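Local coordinates for protein putative isomerase (Sinorhizobium meliloti, PDB 2PPG) that is of unknown function but is a putative isomerase of the enolase superfamily, with an N-terminal capping domain joined to a barrel domain, at residues A102-L107 with A127-L132; D86-F91 with D123-I128; T299-I304 with A328-A333; D106-M111 with T273-V278; I59-G64 with W133-K138. One frame throughout, in Å; residues are numbered along the deposited sequence.

Contact 1: residues A102-L107 with A127-L132; sequences AIHDDL and AIDIAL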
# COMPACT_ATOMS: atom_id res chain seq x y z
N ALA A 102 18.22 8.85 31.32
CA ALA A 102 19.42 8.24 30.79
C ALA A 102 19.69 6.94 31.55
O ALA A 102 20.05 5.91 30.97
CB ALA A 102 20.61 9.20 30.89
N ILE A 103 19.47 6.99 32.86
CA ILE A 103 19.59 5.81 33.70
C ILE A 103 18.58 4.75 33.25
O ILE A 103 18.93 3.58 33.12
CB ILE A 103 19.39 6.17 35.19
CG1 ILE A 103 20.56 7.01 35.72
CG2 ILE A 103 19.19 4.95 36.05
CD1 ILE A 103 20.16 7.95 36.89
N HIS A 104 17.34 5.17 32.98
CA HIS A 104 16.34 4.23 32.51
C HIS A 104 16.82 3.47 31.27
O HIS A 104 16.63 2.26 31.17
CB HIS A 104 15.01 4.92 32.19
CG HIS A 104 13.99 3.99 31.62
ND1 HIS A 104 13.18 3.20 32.42
CD2 HIS A 104 13.68 3.68 30.34
CE1 HIS A 104 12.42 2.45 31.65
NE2 HIS A 104 12.69 2.72 30.38
N ASP A 105 17.42 4.19 30.33
CA ASP A 105 17.95 3.61 29.10
C ASP A 105 19.15 2.70 29.37
O ASP A 105 19.22 1.61 28.83
CB ASP A 105 18.32 4.70 28.10
CG ASP A 105 17.10 5.37 27.49
OD1 ASP A 105 16.04 4.71 27.40
OD2 ASP A 105 17.20 6.55 27.09
N ASP A 106 20.08 3.17 30.20
CA ASP A 106 21.24 2.36 30.58
C ASP A 106 20.84 1.00 31.12
O ASP A 106 21.40 -0.01 30.73
CB ASP A 106 22.10 3.09 31.60
CG ASP A 106 22.93 4.22 30.98
OD1 ASP A 106 22.90 4.36 29.74
OD2 ASP A 106 23.61 4.95 31.74
N LEU A 107 19.83 0.98 32.00
CA LEU A 107 19.35 -0.24 32.67
C LEU A 107 18.56 -1.12 31.72
O LEU A 107 18.55 -2.34 31.81
CB LEU A 107 18.45 0.12 33.85
CG LEU A 107 18.94 0.95 35.05
CD1 LEU A 107 17.81 1.11 36.10
CD2 LEU A 107 20.20 0.36 35.67
N ALA A 127 9.57 1.45 38.64
CA ALA A 127 9.55 1.80 40.05
C ALA A 127 10.79 2.57 40.45
O ALA A 127 10.70 3.50 41.26
CB ALA A 127 9.41 0.58 40.90
N ILE A 128 11.94 2.16 39.91
CA ILE A 128 13.19 2.89 40.09
C ILE A 128 13.10 4.27 39.43
O ILE A 128 13.50 5.29 40.00
CB ILE A 128 14.35 2.13 39.47
CG1 ILE A 128 14.63 0.86 40.27
CG2 ILE A 128 15.61 2.99 39.44
CD1 ILE A 128 15.99 0.28 40.01
N ASP A 129 12.54 4.30 38.22
CA ASP A 129 12.40 5.53 37.48
C ASP A 129 11.64 6.56 38.31
O ASP A 129 12.08 7.71 38.46
CB ASP A 129 11.68 5.29 36.15
CG ASP A 129 11.82 6.45 35.19
OD1 ASP A 129 12.97 6.71 34.73
OD2 ASP A 129 10.77 7.10 34.90
N ILE A 130 10.52 6.13 38.86
CA ILE A 130 9.65 7.06 39.57
C ILE A 130 10.38 7.64 40.78
O ILE A 130 10.40 8.86 40.98
CB ILE A 130 8.29 6.42 39.93
CG1 ILE A 130 7.51 6.11 38.65
CG2 ILE A 130 7.48 7.31 40.88
CD1 ILE A 130 6.21 5.34 38.86
N ALA A 131 11.05 6.78 41.55
CA ALA A 131 11.82 7.22 42.71
C ALA A 131 12.95 8.18 42.33
O ALA A 131 13.22 9.16 43.03
CB ALA A 131 12.35 6.04 43.48
N LEU A 132 13.60 7.89 41.20
CA LEU A 132 14.60 8.80 40.64
C LEU A 132 14.01 10.18 40.34
O LEU A 132 14.57 11.21 40.73
CB LEU A 132 15.25 8.20 39.39
CG LEU A 132 16.65 7.58 39.55
CD1 LEU A 132 17.02 7.21 40.99
CD2 LEU A 132 16.84 6.40 38.60

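Contact 2: residues D86-F91 with D123-I128; sequences DLLADF and DALAAI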
# COMPACT_ATOMS: atom_id res chain seq x y z
N ASP A 86 18.85 -7.72 42.95
CA ASP A 86 19.95 -8.55 42.47
C ASP A 86 20.71 -7.90 41.32
O ASP A 86 21.94 -8.01 41.23
CB ASP A 86 19.44 -9.94 42.06
CG ASP A 86 20.57 -10.87 41.64
OD1 ASP A 86 21.56 -11.00 42.39
OD2 ASP A 86 20.48 -11.46 40.55
N LEU A 87 19.98 -7.21 40.45
CA LEU A 87 20.60 -6.61 39.28
C LEU A 87 20.63 -5.09 39.29
O LEU A 87 21.71 -4.50 39.23
CB LEU A 87 19.91 -7.11 38.00
CG LEU A 87 20.39 -6.45 36.71
CD1 LEU A 87 21.85 -6.84 36.39
CD2 LEU A 87 19.46 -6.78 35.56
N LEU A 88 19.46 -4.46 39.38
CA LEU A 88 19.35 -3.04 39.07
C LEU A 88 19.99 -2.09 40.06
O LEU A 88 20.62 -1.10 39.67
CB LEU A 88 17.89 -2.65 38.87
CG LEU A 88 17.18 -3.35 37.71
CD1 LEU A 88 15.76 -2.84 37.65
CD2 LEU A 88 17.91 -3.08 36.40
N ALA A 89 19.84 -2.40 41.34
CA ALA A 89 20.32 -1.53 42.41
C ALA A 89 21.79 -1.12 42.22
O ALA A 89 22.12 0.07 42.25
CB ALA A 89 20.11 -2.19 43.77
N ASP A 90 22.66 -2.10 42.00
CA ASP A 90 24.08 -1.82 41.90
C ASP A 90 24.48 -1.07 40.63
O ASP A 90 25.60 -0.56 40.54
CB ASP A 90 24.91 -3.09 42.09
CG ASP A 90 24.88 -3.58 43.53
OD1 ASP A 90 25.04 -2.74 44.44
OD2 ASP A 90 24.69 -4.79 43.77
N PHE A 91 23.57 -0.98 39.67
CA PHE A 91 23.81 -0.15 38.49
C PHE A 91 23.16 1.20 38.60
O PHE A 91 23.33 2.04 37.73
CB PHE A 91 23.40 -0.89 37.21
CG PHE A 91 24.34 -1.99 36.86
CD1 PHE A 91 25.58 -1.71 36.32
CD2 PHE A 91 24.00 -3.31 37.13
CE1 PHE A 91 26.48 -2.73 36.02
CE2 PHE A 91 24.88 -4.34 36.83
CZ PHE A 91 26.12 -4.05 36.28
N ASP A 123 8.58 -3.34 34.67
CA ASP A 123 7.96 -3.09 35.97
C ASP A 123 9.00 -2.61 36.99
O ASP A 123 8.78 -1.61 37.68
CB ASP A 123 7.26 -4.35 36.49
CG ASP A 123 5.79 -4.43 36.07
OD1 ASP A 123 5.34 -3.60 35.25
OD2 ASP A 123 5.08 -5.34 36.56
N ALA A 124 10.12 -3.32 37.07
CA ALA A 124 11.22 -2.96 37.96
C ALA A 124 11.85 -1.61 37.61
O ALA A 124 12.27 -0.87 38.50
CB ALA A 124 12.29 -4.04 37.94
N LEU A 125 11.91 -1.30 36.31
CA LEU A 125 12.46 -0.03 35.86
C LEU A 125 11.52 1.09 36.23
O LEU A 125 11.94 2.12 36.74
CB LEU A 125 12.70 -0.04 34.35
CG LEU A 125 13.72 -1.05 33.81
CD1 LEU A 125 13.83 -0.93 32.31
CD2 LEU A 125 15.08 -0.84 34.45
N ALA A 126 10.24 0.85 35.99
CA ALA A 126 9.20 1.84 36.26
C ALA A 126 9.25 2.35 37.71
O ALA A 126 9.01 3.53 37.98
CB ALA A 126 7.83 1.24 35.96
N ALA A 127 9.57 1.45 38.64
CA ALA A 127 9.55 1.80 40.05
C ALA A 127 10.79 2.57 40.45
O ALA A 127 10.70 3.50 41.26
CB ALA A 127 9.41 0.58 40.90
N ILE A 128 11.94 2.16 39.91
CA ILE A 128 13.19 2.89 40.09
C ILE A 128 13.10 4.27 39.43
O ILE A 128 13.50 5.29 40.00
CB ILE A 128 14.35 2.13 39.47
CG1 ILE A 128 14.63 0.86 40.27
CG2 ILE A 128 15.61 2.99 39.44
CD1 ILE A 128 15.99 0.28 40.01

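Contact 3: residues T299-I304 with A328-A333; sequences TQFMRI and AASLQA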
# COMPACT_ATOMS: atom_id res chain seq x y z
N THR A 299 9.63 8.16 32.61
CA THR A 299 10.38 8.32 31.36
C THR A 299 9.61 7.74 30.18
O THR A 299 9.48 8.38 29.13
CB THR A 299 11.76 7.63 31.43
OG1 THR A 299 12.57 8.29 32.43
CG2 THR A 299 12.47 7.71 30.09
N GLN A 300 9.08 6.55 30.36
CA GLN A 300 8.45 5.85 29.26
C GLN A 300 7.08 6.48 29.03
O GLN A 300 6.67 6.71 27.89
CB GLN A 300 8.34 4.38 29.65
CG GLN A 300 8.51 3.42 28.53
CD GLN A 300 9.82 3.56 27.79
OE1 GLN A 300 10.90 3.25 28.32
NE2 GLN A 300 9.74 4.01 26.55
N PHE A 301 6.40 6.79 30.13
CA PHE A 301 5.10 7.44 30.13
C PHE A 301 5.14 8.73 29.30
O PHE A 301 4.25 8.98 28.49
CB PHE A 301 4.71 7.74 31.59
CG PHE A 301 3.25 8.11 31.80
CD1 PHE A 301 2.33 7.14 32.18
CD2 PHE A 301 2.82 9.43 31.69
CE1 PHE A 301 0.98 7.49 32.41
CE2 PHE A 301 1.47 9.78 31.91
CZ PHE A 301 0.56 8.81 32.27
N MSE A 302 6.19 9.52 29.50
CA MSE A 302 6.32 10.79 28.77
C MSE A 302 6.67 10.56 27.30
O MSE A 302 6.22 11.31 26.43
CB MSE A 302 7.35 11.71 29.43
CG MSE A 302 6.93 12.21 30.82
SE MSE A 302 5.32 13.35 30.81
CE MSE A 302 6.07 14.89 29.85
N ARG A 303 7.45 9.51 27.02
CA ARG A 303 7.73 9.14 25.62
C ARG A 303 6.43 8.77 24.88
O ARG A 303 6.25 9.14 23.73
CB ARG A 303 8.81 8.03 25.52
CG ARG A 303 10.22 8.55 25.88
CD ARG A 303 11.32 7.45 26.02
NE ARG A 303 12.57 8.03 26.53
CZ ARG A 303 13.72 7.39 26.74
NH1 ARG A 303 13.84 6.09 26.50
NH2 ARG A 303 14.78 8.05 27.21
N ILE A 304 5.53 8.07 25.56
CA ILE A 304 4.26 7.68 24.98
C ILE A 304 3.34 8.88 24.80
O ILE A 304 2.70 9.03 23.76
CB ILE A 304 3.58 6.61 25.84
CG1 ILE A 304 4.35 5.30 25.71
CG2 ILE A 304 2.11 6.45 25.44
CD1 ILE A 304 3.62 4.09 26.22
N ALA A 328 0.45 9.03 41.83
CA ALA A 328 0.87 10.42 41.94
C ALA A 328 1.83 10.78 40.80
O ALA A 328 1.77 11.89 40.25
CB ALA A 328 1.49 10.68 43.28
N ALA A 329 2.69 9.84 40.42
CA ALA A 329 3.51 10.03 39.23
C ALA A 329 2.59 10.27 38.03
O ALA A 329 2.80 11.19 37.24
CB ALA A 329 4.40 8.83 39.00
N SER A 330 1.54 9.47 37.92
CA SER A 330 0.61 9.61 36.80
C SER A 330 0.01 11.02 36.69
O SER A 330 -0.11 11.58 35.59
CB SER A 330 -0.49 8.57 36.89
OG SER A 330 -1.16 8.48 35.66
N LEU A 331 -0.33 11.59 37.84
CA LEU A 331 -0.88 12.95 37.90
C LEU A 331 0.13 14.03 37.56
O LEU A 331 -0.20 14.99 36.87
CB LEU A 331 -1.47 13.20 39.28
CG LEU A 331 -2.66 12.32 39.62
CD1 LEU A 331 -3.23 12.80 40.94
CD2 LEU A 331 -3.71 12.35 38.50
N GLN A 332 1.36 13.87 38.04
CA GLN A 332 2.44 14.78 37.69
C GLN A 332 2.71 14.79 36.18
O GLN A 332 2.87 15.86 35.58
CB GLN A 332 3.73 14.42 38.44
CG GLN A 332 3.74 14.79 39.92
CD GLN A 332 3.76 16.30 40.17
OE1 GLN A 332 4.17 17.09 39.31
NE2 GLN A 332 3.32 16.70 41.36
N ALA A 333 2.78 13.60 35.58
CA ALA A 333 3.10 13.51 34.17
C ALA A 333 1.92 13.99 33.34
O ALA A 333 2.11 14.75 32.38
CB ALA A 333 3.47 12.12 33.80

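Contact 4: residues D106-M111 with T273-V278; sequences DLYDLM and TVHDMV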
# COMPACT_ATOMS: atom_id res chain seq x y z
N ASP A 106 20.08 3.17 30.20
CA ASP A 106 21.24 2.36 30.58
C ASP A 106 20.84 1.00 31.12
O ASP A 106 21.40 -0.01 30.73
CB ASP A 106 22.10 3.09 31.60
CG ASP A 106 22.93 4.22 30.98
OD1 ASP A 106 22.90 4.36 29.74
OD2 ASP A 106 23.61 4.95 31.74
N LEU A 107 19.83 0.98 32.00
CA LEU A 107 19.35 -0.24 32.67
C LEU A 107 18.56 -1.12 31.72
O LEU A 107 18.55 -2.34 31.81
CB LEU A 107 18.45 0.12 33.85
CG LEU A 107 18.94 0.95 35.05
CD1 LEU A 107 17.81 1.11 36.10
CD2 LEU A 107 20.20 0.36 35.67
N TYR A 108 17.86 -0.47 30.81
CA TYR A 108 17.12 -1.18 29.80
C TYR A 108 18.09 -1.85 28.80
O TYR A 108 17.92 -3.01 28.42
CB TYR A 108 16.20 -0.20 29.12
CG TYR A 108 15.35 -0.78 28.05
CD1 TYR A 108 14.01 -1.07 28.28
CD2 TYR A 108 15.86 -0.99 26.77
CE1 TYR A 108 13.21 -1.58 27.28
CE2 TYR A 108 15.06 -1.49 25.76
CZ TYR A 108 13.74 -1.78 26.03
OH TYR A 108 12.94 -2.29 25.04
N ASP A 109 19.13 -1.13 28.41
CA ASP A 109 20.17 -1.68 27.54
C ASP A 109 20.89 -2.88 28.17
O ASP A 109 21.50 -3.67 27.45
CB ASP A 109 21.18 -0.60 27.15
CG ASP A 109 20.60 0.43 26.19
OD1 ASP A 109 19.55 0.17 25.58
OD2 ASP A 109 21.21 1.51 26.05
N LEU A 110 20.82 -3.00 29.49
CA LEU A 110 21.46 -4.10 30.21
C LEU A 110 20.94 -5.50 29.82
O LEU A 110 21.68 -6.49 29.88
CB LEU A 110 21.29 -3.87 31.71
CG LEU A 110 22.51 -3.60 32.61
CD1 LEU A 110 23.75 -3.03 31.88
CD2 LEU A 110 22.10 -2.70 33.76
N MSE A 111 19.67 -5.58 29.40
CA MSE A 111 19.03 -6.87 29.15
C MSE A 111 18.30 -7.01 27.81
O MSE A 111 17.83 -8.09 27.49
CB MSE A 111 18.06 -7.16 30.30
CG MSE A 111 18.75 -7.41 31.63
SE MSE A 111 19.37 -9.25 31.77
CE MSE A 111 17.71 -10.07 32.37
N THR A 273 6.66 0.20 26.80
CA THR A 273 7.44 1.28 26.21
C THR A 273 6.72 1.93 25.02
O THR A 273 5.74 1.39 24.49
CB THR A 273 8.79 0.78 25.67
OG1 THR A 273 8.55 -0.13 24.60
CG2 THR A 273 9.63 0.10 26.76
N VAL A 274 7.25 3.08 24.60
CA VAL A 274 6.78 3.76 23.40
C VAL A 274 6.87 2.85 22.17
O VAL A 274 6.13 3.02 21.20
CB VAL A 274 7.56 5.08 23.20
CG1 VAL A 274 9.08 4.83 23.09
CG2 VAL A 274 7.03 5.86 21.99
N HIS A 275 7.75 1.85 22.23
CA HIS A 275 7.88 0.90 21.12
C HIS A 275 6.61 0.09 20.89
O HIS A 275 6.21 -0.12 19.75
CB HIS A 275 9.11 0.01 21.32
CG HIS A 275 10.39 0.77 21.38
ND1 HIS A 275 10.85 1.52 20.32
CD2 HIS A 275 11.29 0.92 22.37
CE1 HIS A 275 11.99 2.10 20.66
NE2 HIS A 275 12.28 1.75 21.90
N ASP A 276 5.95 -0.32 21.97
CA ASP A 276 4.65 -0.99 21.84
C ASP A 276 3.64 -0.13 21.10
O ASP A 276 2.79 -0.67 20.41
CB ASP A 276 4.09 -1.37 23.22
CG ASP A 276 5.01 -2.30 23.97
OD1 ASP A 276 5.66 -3.12 23.31
OD2 ASP A 276 5.08 -2.21 25.21
N MSE A 277 3.76 1.19 21.22
CA MSE A 277 2.80 2.12 20.60
C MSE A 277 2.86 2.24 19.08
O MSE A 277 1.83 2.29 18.41
CB MSE A 277 2.96 3.51 21.20
CG MSE A 277 1.80 4.40 20.88
SE MSE A 277 1.73 6.07 21.87
CE MSE A 277 0.10 6.83 21.05
N VAL A 278 4.08 2.30 18.54
CA VAL A 278 4.33 2.51 17.12
C VAL A 278 3.46 1.68 16.16
O VAL A 278 2.79 2.24 15.29
CB VAL A 278 5.83 2.31 16.80
CG1 VAL A 278 6.12 2.51 15.32
CG2 VAL A 278 6.66 3.26 17.64

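Contact 5: residues I59-G64 with W133-K138; sequences IETENG and WDLAGK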
# COMPACT_ATOMS: atom_id res chain seq x y z
N ILE A 59 14.43 5.08 47.57
CA ILE A 59 15.79 5.38 47.13
C ILE A 59 16.33 6.58 47.88
O ILE A 59 15.67 7.60 47.97
CB ILE A 59 15.85 5.65 45.59
CG1 ILE A 59 15.30 4.45 44.81
CG2 ILE A 59 17.28 6.00 45.15
CD1 ILE A 59 15.59 4.47 43.32
N GLU A 60 17.53 6.44 48.43
CA GLU A 60 18.14 7.50 49.20
C GLU A 60 19.48 7.97 48.62
O GLU A 60 20.35 7.15 48.28
CB GLU A 60 18.31 7.08 50.67
CG GLU A 60 18.89 8.16 51.58
CD GLU A 60 18.98 7.73 53.05
OE1 GLU A 60 18.30 6.74 53.42
OE2 GLU A 60 19.72 8.38 53.83
N THR A 61 19.64 9.29 48.52
CA THR A 61 20.89 9.90 48.07
C THR A 61 21.91 10.01 49.19
O THR A 61 21.58 9.83 50.35
CB THR A 61 20.65 11.30 47.52
OG1 THR A 61 20.19 12.15 48.58
CG2 THR A 61 19.60 11.27 46.43
N GLU A 62 23.15 10.31 48.83
CA GLU A 62 24.25 10.44 49.78
C GLU A 62 23.99 11.50 50.87
O GLU A 62 24.44 11.36 51.99
CB GLU A 62 25.54 10.76 49.03
CG GLU A 62 26.79 10.21 49.68
CD GLU A 62 26.87 8.70 49.58
OE1 GLU A 62 26.51 8.15 48.52
OE2 GLU A 62 27.30 8.06 50.56
N ASN A 63 23.26 12.56 50.52
CA ASN A 63 22.98 13.66 51.45
C ASN A 63 21.64 13.51 52.16
O ASN A 63 21.16 14.45 52.80
CB ASN A 63 23.01 15.01 50.73
CG ASN A 63 24.33 15.27 50.03
OD1 ASN A 63 25.39 14.84 50.49
ND2 ASN A 63 24.26 15.98 48.90
N GLY A 64 21.01 12.35 52.02
CA GLY A 64 19.84 12.03 52.82
C GLY A 64 18.48 12.37 52.23
O GLY A 64 17.46 12.24 52.93
N TRP A 133 12.87 10.20 39.64
CA TRP A 133 12.26 11.47 39.30
C TRP A 133 11.84 12.20 40.57
O TRP A 133 11.99 13.43 40.68
CB TRP A 133 11.08 11.26 38.37
CG TRP A 133 11.50 11.08 36.95
CD1 TRP A 133 11.60 9.90 36.26
CD2 TRP A 133 11.91 12.11 36.04
NE1 TRP A 133 12.04 10.14 34.99
CE2 TRP A 133 12.23 11.48 34.82
CE3 TRP A 133 12.02 13.50 36.14
CZ2 TRP A 133 12.66 12.20 33.71
CZ3 TRP A 133 12.44 14.22 35.04
CH2 TRP A 133 12.75 13.57 33.84
N ASP A 134 11.33 11.43 41.53
CA ASP A 134 10.94 11.98 42.83
C ASP A 134 12.11 12.71 43.47
O ASP A 134 11.96 13.85 43.93
CB ASP A 134 10.46 10.85 43.74
CG ASP A 134 9.72 11.37 44.96
OD1 ASP A 134 8.86 12.28 44.79
OD2 ASP A 134 10.00 10.84 46.07
N LEU A 135 13.27 12.06 43.49
CA LEU A 135 14.49 12.69 43.99
C LEU A 135 14.82 13.99 43.27
O LEU A 135 15.12 15.00 43.90
CB LEU A 135 15.67 11.74 43.83
CG LEU A 135 16.20 10.96 45.03
CD1 LEU A 135 15.68 11.53 46.32
CD2 LEU A 135 15.88 9.48 44.91
N ALA A 136 14.77 13.95 41.94
CA ALA A 136 15.12 15.13 41.15
C ALA A 136 14.24 16.33 41.52
O ALA A 136 14.76 17.41 41.77
CB ALA A 136 15.05 14.81 39.65
N GLY A 137 12.92 16.14 41.57
CA GLY A 137 12.01 17.17 42.06
C GLY A 137 12.33 17.69 43.47
O GLY A 137 12.35 18.90 43.72
N LYS A 138 12.60 16.77 44.39
CA LYS A 138 12.95 17.14 45.76
C LYS A 138 14.26 17.92 45.84
O LYS A 138 14.32 18.96 46.51
CB LYS A 138 12.99 15.92 46.67
CG LYS A 138 11.61 15.39 46.96
CD LYS A 138 11.62 14.18 47.90
CE LYS A 138 10.20 13.78 48.23
NZ LYS A 138 10.07 12.33 48.58

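Contact 1: residues A102-L107 with A127-L132
Ile103 and Leu132 make the main apolar touch between two antiparallel helices. The CG2 branch of Ile103 lies 3.8 Å from Leu132 CD2, and the same leucine methyl also meets Ile103 CD1, at 4.0 Å, as the two side chains cross obliquely. At chi1 -69° CG2 of Ile103 is anti to the backbone N and CG1 beside it, and both branches meet the leucine. One turn along, Leu107 CD1 faces Ile128 CD1 more loosely, at 4.4 Å. Beside these apolar pairs, Asp129 OD1 approaches His104 CB at 3.7 Å, oblique to the imidazole and not hydrogen-bonded to it. The carboxylate is held from beyond the pair, where Asp129 OD2 takes the backbone N-H of Thr299 on helix 293-310. Farther out on helix 100-109, Asp105 makes salt bridges to Arg303 and to Arg152 of a second subunit. The axes of 102-107 and 127-132 run 10.2 Å apart at an angle of 159°, with His104 and Asp129 nearest in register. This is the antiparallel pairing of successive helices in the helical layer of the N-terminal capping domain of enolase-superfamily proteins.

Contact 2: residues D86-F91 with D123-I128
Leu88 meets three side chains of helix 119-140 at once, and every touch between the segments is apolar. Its CD1 methyl rests 3.7 Å from Ala124 CB and 3.8 Å from Leu125 CD2, while its CB is approached by the Ile128 CD1 methyl, also at 3.7 Å. The leucine is thus gripped at both root and branch: Ile128 reaches in beside the CB and CD1 atoms, and Ala124 and Leu125 close round the far end. Leu88 and Leu125 cross at about a right angle, and Leu125 CD2 lies against both methyls of Leu88. With CG beside the backbone N (chi1 -62°) and the chain then extended, Leu88 reaches straight out across an axis separation of 11.1 Å. The small Ala124 lets that methyl come close to the helix surface.

The backbone of 86-91 is irregular: a wider pi-type turn at 86-88, then a kink, where Phe91 N bonds Leu88 O, three residues back, at 3.0 Å. The acidic side chains take partners outside the two segments: Asp86 OD2 and Asp123 OD2 bond to Tyr38 and Tyr116 of a third subunit, and Asp123 OD1 to His295 of the same chain.

The two segments run roughly parallel, at 33°. Helix 100-109 adds Leu107 against Leu125 and Phe91, while strand 66-72 touches helix 119-140 through Thr71 and Tyr72, so the long helix lies between its helical neighbours and the antiparallel sheet.

Contact 3: residues T299-I304 with A328-A333
Phe301 lays one side of its ring along Ala333, with CD2 3.5 Å and CE2 3.6 Å from the alanine CB. The methyl comes in obliquely. Farther out on the same ring, CZ passes 3.8 Å from Ser330 OG, a van der Waals approach rather than a bond. The hydroxyl's hydrogen-bond partner is His343 NE2, at the start of strand 343-345, so this buried polar atom is satisfied while the phenyl ring packs beside it. With CG anti to the backbone N (chi1 -166°), the ring of Phe301 reaches across to the partner helix and spans one turn of it, from Ser330 to Ala333.

Met302, a selenomethionine in this model, meets the same methyl from a second direction, roughly square to the ring's approach. Its chain bends at chi2 and chi3, and the bend brings SE to 3.7 Å from Ala333 CB and 3.8 Å from the backbone O of the same residue. Ala333 CB thus touches both ring and selenium. The small alanine and serine side chains of 328-333 allow the bulky partners of 299-304 to approach, and Met293 adds to the packing round Phe301 and Ala333.

The segment axes pass 10.6 Å apart at 38°, running in the same general direction. Helices 293-310 and 325-336 are separated in sequence by strand 314-315, and such side-by-side packing of successive parallel helices is that of the outer helical layer of an enolase-type beta/alpha barrel.

Contact 4: residues D106-M111 with T273-V278
Tyr108 of helix 100-109 and Thr273 just ahead of helix 274-282 have the nearest CA atoms of the two segments, still 10.6 Å apart, so the gap is bridged by side chains. Tyr108 does most of the spanning: its ring carbon CE1 comes 4.0 Å from the CG2 methyl of Thr273, which meets the ring obliquely. CG anti to the backbone N (chi1 180°) puts the ring on the side of Thr273, and the two side chains cross at about a right angle. The phenol OH then stops beside His275, 4.5 Å from CD2, a loose approach without a hydrogen bond. This is an interdomain touch, between a helix of the N-terminal capping domain and the start of a barrel helix. Thr273 is the N-cap of that helix and forms a capping box with Asp276. Thr273 holds OG1 between its backbone N and carbonyl carbon, where it takes a weak bond from His275 N at 3.2 Å; the same torsion turns CG2 out to the tyrosine. In return Thr273 N donates to Asp276 OD2 at 3.3 Å, nearly straight (169°) but from well above the carboxylate plane. Asp276 OD2 also accepts from the N of Arg272. Glu249 of a third subunit packs on both Tyr108 and His275, and Val310 of a second subunit covers Val274, His275 and Val278.

Contact 5: residues I59-G64 with W133-K138
The end of strand 52-61, with the turn leading to strand 66-72, packs on helix 119-140 where the antiparallel sheet of the N-terminal domain meets its long helix. Within 133-138, Leu135 makes the contact and divides its methyls between two strand residues; Ile59 also packs on Ala131 and Leu132, one turn back along the helix. Leu135 CD2 lies 3.8 Å from Ile59 CG2 and 3.6 Å from the backbone O of Ile59, touching both the side chain and the carbonyl oxygen; the two side chains cross at about a right angle. The leucine's other half meets Thr61 tip to tip, with CG 3.7 Å and CD1 3.9 Å from Thr61 CG2. Thr61 turns that methyl to the helix by setting CG2 beside its backbone N (OG1 chi1 65°), which leaves OG1 to pair weakly with Ala65 N, just past the turn. Ile59 and Thr61 point to the helix while Glu60 between them points away, so alternate residues of the sheet face the helix packed on it. After Thr61 the chain reverses in a type I turn, closed by Gly64 N to Thr61 O at 3.1 Å, with Gly64 at a positive phi of 93°. One helical turn apart, Lys138 NZ forms a salt bridge with Asp134 OD2 at 2.9 Å, reaching the syn side of the carboxylate, 30° out of its plane. Both ends of this pair also grip the neighbouring strand: Asp134 OD2 bonds Trp68 N and Lys138 NZ bonds Val66 O, while Lys138 makes a second salt bridge, to Glu379.

In the fold
Contacts 1, 2 and 5 share helix 119-140, which takes helix 77-92 near its start, helix 100-109 farther along and strand 52-61 toward its end. Along the chain contact 5 runs from 59 to 138 and encloses contacts 1 and 2; contact 4 links 106-111 to the later 273-278, and contact 3 comes last. The centres of contacts 1 and 2 are about 7 Å apart, those of contacts 1 and 5 about 13 Å. Contact 4 starts from the same helix as contact 1 but reaches the barrel, whose later helices form contact 3. A salt bridge and a hydrogen bond join contacts 1 and 3, fastening the capping domain's helical layer to one flank of the barrel.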